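Long-range contact in uncharacterized aldehyde dehydrogenase AldY (PDB 4DNG), which probably oxidises aldehydes to carboxylates with NAD(+) and may help protect cells against stress from ethanol and related compounds: residues W15-L27 against I35-E47. Sequence-based numbering, arbitrary orientation.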
loop_
_atom_site.group_PDB
_atom_site.type_symbol
_atom_site.label_atom_id
_atom_site.label_comp_id
_atom_site.label_asym_id
_atom_site.label_seq_id
_atom_site.Cartn_x
_atom_site.Cartn_y
_atom_site.Cartn_z
ATOM N N TRP A 15 -26.250 -16.173 14.610
ATOM C CA TRP A 15 -26.774 -16.540 13.293
ATOM C C TRP A 15 -27.958 -15.681 13.020
ATOM O O TRP A 15 -28.937 -15.710 13.749
ATOM C CB TRP A 15 -27.093 -18.039 13.220
ATOM C CG TRP A 15 -25.836 -18.820 13.481
ATOM C CD1 TRP A 15 -25.393 -19.357 14.695
ATOM C CD2 TRP A 15 -24.748 -19.068 12.533
ATOM N NE1 TRP A 15 -24.147 -19.927 14.552
ATOM C CE2 TRP A 15 -23.715 -19.809 13.276
ATOM C CE3 TRP A 15 -24.557 -18.812 11.175
ATOM C CZ2 TRP A 15 -22.549 -20.246 12.669
ATOM C CZ3 TRP A 15 -23.368 -19.247 10.574
ATOM C CH2 TRP A 15 -22.395 -19.951 11.303
ATOM N N THR A 16 -27.840 -14.890 11.965
ATOM C CA THR A 16 -28.707 -13.767 11.691
ATOM C C THR A 16 -29.180 -13.907 10.266
ATOM O O THR A 16 -28.358 -13.848 9.323
ATOM C CB THR A 16 -27.878 -12.481 11.774
ATOM O OG1 THR A 16 -27.474 -12.282 13.126
ATOM C CG2 THR A 16 -28.643 -11.265 11.272
ATOM N N GLY A 17 -30.492 -14.085 10.105
ATOM C CA GLY A 17 -31.129 -14.067 8.782
ATOM C C GLY A 17 -30.936 -12.746 8.037
ATOM O O GLY A 17 -30.616 -11.716 8.633
ATOM N N GLY A 18 -31.131 -12.785 6.723
ATOM C CA GLY A 18 -31.097 -11.592 5.893
ATOM C C GLY A 18 -32.406 -10.831 5.942
ATOM O O GLY A 18 -33.478 -11.422 5.914
ATOM N N GLU A 19 -32.311 -9.509 5.978
ATOM C CA GLU A 19 -33.484 -8.666 6.117
ATOM C C GLU A 19 -33.982 -8.080 4.804
ATOM O O GLU A 19 -34.829 -7.192 4.810
ATOM C CB GLU A 19 -33.180 -7.529 7.090
ATOM C CG GLU A 19 -33.055 -7.962 8.536
ATOM C CD GLU A 19 -34.403 -8.125 9.192
ATOM O OE1 GLU A 19 -35.101 -9.123 8.900
ATOM O OE2 GLU A 19 -34.763 -7.241 10.000
ATOM N N SER A 20 -33.469 -8.564 3.682
ATOM C CA SER A 20 -33.693 -7.873 2.412
ATOM C C SER A 20 -34.931 -8.358 1.683
ATOM O O SER A 20 -35.365 -7.732 0.719
ATOM C CB SER A 20 -32.491 -8.073 1.496
ATOM O OG SER A 20 -32.667 -9.206 0.654
ATOM N N GLY A 21 -35.471 -9.489 2.126
ATOM C CA GLY A 21 -36.595 -10.135 1.468
ATOM C C GLY A 21 -36.160 -11.173 0.450
ATOM O O GLY A 21 -36.879 -12.131 0.185
ATOM N N ARG A 22 -34.973 -10.989 -0.111
ATOM C CA ARG A 22 -34.513 -11.792 -1.244
ATOM C C ARG A 22 -33.764 -13.010 -0.739
ATOM O O ARG A 22 -33.204 -12.999 0.362
ATOM C CB ARG A 22 -33.599 -10.962 -2.177
ATOM C CG ARG A 22 -34.319 -9.948 -3.073
ATOM C CD ARG A 22 -33.510 -9.628 -4.344
ATOM N NE ARG A 22 -32.252 -9.031 -3.957
ATOM C CZ ARG A 22 -31.049 -9.469 -4.284
ATOM N NH1 ARG A 22 -30.884 -10.495 -5.119
ATOM N NH2 ARG A 22 -30.001 -8.820 -3.793
ATOM N N THR A 23 -33.754 -14.066 -1.542
ATOM C CA THR A 23 -33.031 -15.272 -1.174
ATOM C C THR A 23 -32.365 -15.872 -2.397
ATOM O O THR A 23 -32.737 -15.570 -3.529
ATOM C CB THR A 23 -33.950 -16.345 -0.603
ATOM O OG1 THR A 23 -34.764 -16.836 -1.659
ATOM C CG2 THR A 23 -34.844 -15.795 0.509
ATOM N N GLU A 24 -31.374 -16.722 -2.158
ATOM C CA GLU A 24 -30.697 -17.417 -3.220
ATOM C C GLU A 24 -30.453 -18.851 -2.834
ATOM O O GLU A 24 -29.995 -19.146 -1.726
ATOM C CB GLU A 24 -29.360 -16.761 -3.509
ATOM C CG GLU A 24 -28.590 -17.483 -4.597
ATOM C CD GLU A 24 -27.817 -16.544 -5.488
ATOM O OE1 GLU A 24 -27.978 -15.311 -5.347
ATOM O OE2 GLU A 24 -27.053 -17.043 -6.341
ATOM N N ASP A 25 -30.754 -19.743 -3.768
ATOM C CA ASP A 25 -30.449 -21.137 -3.600
ATOM C C ASP A 25 -28.972 -21.389 -3.883
ATOM O O ASP A 25 -28.455 -21.025 -4.965
ATOM C CB ASP A 25 -31.336 -21.959 -4.529
ATOM C CG ASP A 25 -32.803 -21.856 -4.170
ATOM O OD1 ASP A 25 -33.127 -21.310 -3.086
ATOM O OD2 ASP A 25 -33.637 -22.315 -4.976
ATOM N N ILE A 26 -28.280 -21.979 -2.910
ATOM C CA ILE A 26 -26.899 -22.396 -3.141
ATOM C C ILE A 26 -26.961 -23.780 -3.752
ATOM O O ILE A 26 -27.587 -24.688 -3.196
ATOM C CB ILE A 26 -26.037 -22.375 -1.867
ATOM C CG1 ILE A 26 -26.134 -20.988 -1.213
ATOM C CG2 ILE A 26 -24.602 -22.776 -2.201
ATOM C CD1 ILE A 26 -25.283 -20.792 0.015
ATOM N N LEU A 27 -26.322 -23.925 -4.908
ATOM C CA LEU A 27 -26.481 -25.114 -5.726
ATOM C C LEU A 27 -25.225 -25.979 -5.785
ATOM O O LEU A 27 -24.108 -25.478 -5.704
ATOM C CB LEU A 27 -26.922 -24.716 -7.143
ATOM C CG LEU A 27 -28.187 -23.853 -7.350
ATOM C CD1 LEU A 27 -28.512 -23.714 -8.836
ATOM C CD2 LEU A 27 -29.407 -24.380 -6.606
ATOM N N ILE A 35 -28.537 -27.102 -2.256
ATOM C CA ILE A 35 -27.870 -27.479 -1.009
ATOM C C ILE A 35 -28.569 -26.827 0.195
ATOM O O ILE A 35 -28.926 -27.521 1.141
ATOM C CB ILE A 35 -26.364 -27.137 -1.063
ATOM C CG1 ILE A 35 -25.682 -27.957 -2.177
ATOM C CG2 ILE A 35 -25.708 -27.316 0.316
ATOM C CD1 ILE A 35 -24.289 -27.485 -2.539
ATOM N N THR A 36 -28.698 -25.496 0.160
ATOM C CA THR A 36 -29.627 -24.713 0.987
ATOM C C THR A 36 -30.122 -23.497 0.237
ATOM O O THR A 36 -29.727 -23.212 -0.903
ATOM C CB THR A 36 -28.975 -24.010 2.186
ATOM O OG1 THR A 36 -27.599 -23.700 1.900
ATOM C CG2 THR A 36 -29.120 -24.791 3.410
ATOM N N THR A 37 -30.934 -22.744 0.959
ATOM C CA THR A 37 -31.424 -21.446 0.547
ATOM C C THR A 37 -30.958 -20.415 1.582
ATOM O O THR A 37 -31.089 -20.610 2.792
ATOM C CB THR A 37 -32.960 -21.493 0.431
ATOM O OG1 THR A 37 -33.290 -22.315 -0.692
ATOM C CG2 THR A 37 -33.555 -20.099 0.242
ATOM N N ALA A 38 -30.380 -19.329 1.114
ATOM C CA ALA A 38 -29.865 -18.352 2.049
ATOM C C ALA A 38 -30.544 -17.024 1.799
ATOM O O ALA A 38 -30.675 -16.590 0.644
ATOM C CB ALA A 38 -28.356 -18.225 1.923
ATOM N N SER A 39 -30.982 -16.400 2.887
ATOM C CA SER A 39 -31.547 -15.056 2.859
ATOM C C SER A 39 -30.414 -14.035 2.819
ATOM O O SER A 39 -29.410 -14.172 3.536
ATOM C CB SER A 39 -32.403 -14.819 4.094
ATOM O OG SER A 39 -31.592 -14.840 5.247
ATOM N N LEU A 40 -30.601 -13.009 1.993
ATOM C CA LEU A 40 -29.570 -12.029 1.695
ATOM C C LEU A 40 -29.643 -10.864 2.668
ATOM O O LEU A 40 -30.695 -10.257 2.842
ATOM C CB LEU A 40 -29.747 -11.531 0.258
ATOM C CG LEU A 40 -29.670 -12.665 -0.766
ATOM C CD1 LEU A 40 -29.835 -12.155 -2.196
ATOM C CD2 LEU A 40 -28.347 -13.401 -0.586
ATOM N N ALA A 41 -28.520 -10.549 3.296
ATOM C CA ALA A 41 -28.461 -9.460 4.262
ATOM C C ALA A 41 -28.450 -8.107 3.538
ATOM O O ALA A 41 -28.142 -8.044 2.345
ATOM C CB ALA A 41 -27.228 -9.616 5.128
ATOM N N THR A 42 -28.770 -7.030 4.254
ATOM C CA THR A 42 -28.955 -5.721 3.610
ATOM C C THR A 42 -27.800 -4.790 3.836
ATOM O O THR A 42 -27.005 -4.980 4.777
ATOM C CB THR A 42 -30.155 -4.951 4.187
ATOM O OG1 THR A 42 -29.832 -4.520 5.512
ATOM C CG2 THR A 42 -31.388 -5.815 4.216
ATOM N N GLY A 43 -27.744 -3.752 2.999
ATOM C CA GLY A 43 -26.879 -2.595 3.264
ATOM C C GLY A 43 -26.843 -2.166 4.726
ATOM O O GLY A 43 -25.763 -2.056 5.319
ATOM N N LYS A 44 -28.020 -1.963 5.327
ATOM C CA LYS A 44 -28.087 -1.549 6.718
ATOM C C LYS A 44 -27.394 -2.570 7.634
ATOM O O LYS A 44 -26.565 -2.191 8.462
ATOM C CB LYS A 44 -29.539 -1.301 7.138
ATOM C CG LYS A 44 -29.710 -0.230 8.209
ATOM C CD LYS A 44 -29.600 -0.799 9.614
ATOM C CE LYS A 44 -29.516 0.308 10.653
ATOM N NZ LYS A 44 -29.553 -0.271 12.026
ATOM N N GLN A 45 -27.711 -3.856 7.463
ATOM C CA GLN A 45 -27.082 -4.943 8.237
ATOM C C GLN A 45 -25.533 -4.943 8.155
ATOM O O GLN A 45 -24.839 -5.193 9.159
ATOM C CB GLN A 45 -27.632 -6.301 7.783
ATOM C CG GLN A 45 -29.055 -6.592 8.235
ATOM C CD GLN A 45 -29.533 -7.967 7.818
ATOM O OE1 GLN A 45 -29.927 -8.180 6.671
ATOM N NE2 GLN A 45 -29.517 -8.908 8.755
ATOM N N LEU A 46 -25.008 -4.667 6.960
ATOM C CA LEU A 46 -23.555 -4.566 6.749
ATOM C C LEU A 46 -22.982 -3.425 7.563
ATOM O O LEU A 46 -21.999 -3.605 8.278
ATOM C CB LEU A 46 -23.202 -4.405 5.257
ATOM C CG LEU A 46 -21.738 -4.339 4.798
ATOM C CD1 LEU A 46 -20.966 -5.602 5.156
ATOM C CD2 LEU A 46 -21.655 -4.058 3.299
ATOM N N GLU A 47 -23.612 -2.255 7.473
ATOM C CA GLU A 47 -23.201 -1.120 8.308
ATOM C C GLU A 47 -23.269 -1.440 9.805
ATOM O O GLU A 47 -22.336 -1.109 10.521
ATOM C CB GLU A 47 -23.970 0.150 7.969
ATOM C CG GLU A 47 -23.728 0.657 6.557
ATOM C CD GLU A 47 -24.953 1.335 5.953
ATOM O OE1 GLU A 47 -26.067 1.144 6.481
ATOM O OE2 GLU A 47 -24.820 2.048 4.940
#
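I35 starts the pairing: its backbone N bonds to I26 O, and its CD1 lies against the carbonyl carbon of L27. T37 and D25 form a non-hydrogen-bonded pair, with side chains next to each other and pointing the same way. T37 OG1 donates to D25 OD1 over 2.6 Å, meeting it from above the carboxylate plane. A38 N to E24 O and E24 N to A38 O are both backbone hydrogen bonds of 2.9 Å. E24 OE2 is hydrogen-bonded to Q181 NE2. S39 OG sits between its own N and carbonyl carbon (chi1 65°) and accepts from G18 N at 2.6 Å. L40 N bonds to R22 O, while L40 CD1 rests over one face of the R22 guanidinium, offset toward its rim. That guanidinium forms salt bridges with D210 and E213. T42 and Q45 form a capping box. Q45 then reaches back: its NE2 gives a straight, in-plane bond to G17 O (3.0 Å). Q45 OE1 accepts from E19 N (2.8 Å) and T42 N, on opposite faces of the amide. An alanine here would lack this amide, and G17 O, E19 N and T42 N would probably lose these partners, leaving loop 17-19 less fixed and the capping box broken. The arrangement is an antiparallel beta hairpin, 23-27 with 34-39, whose second strand leads through the short loop L40-T42 into a helix N-capped by T42.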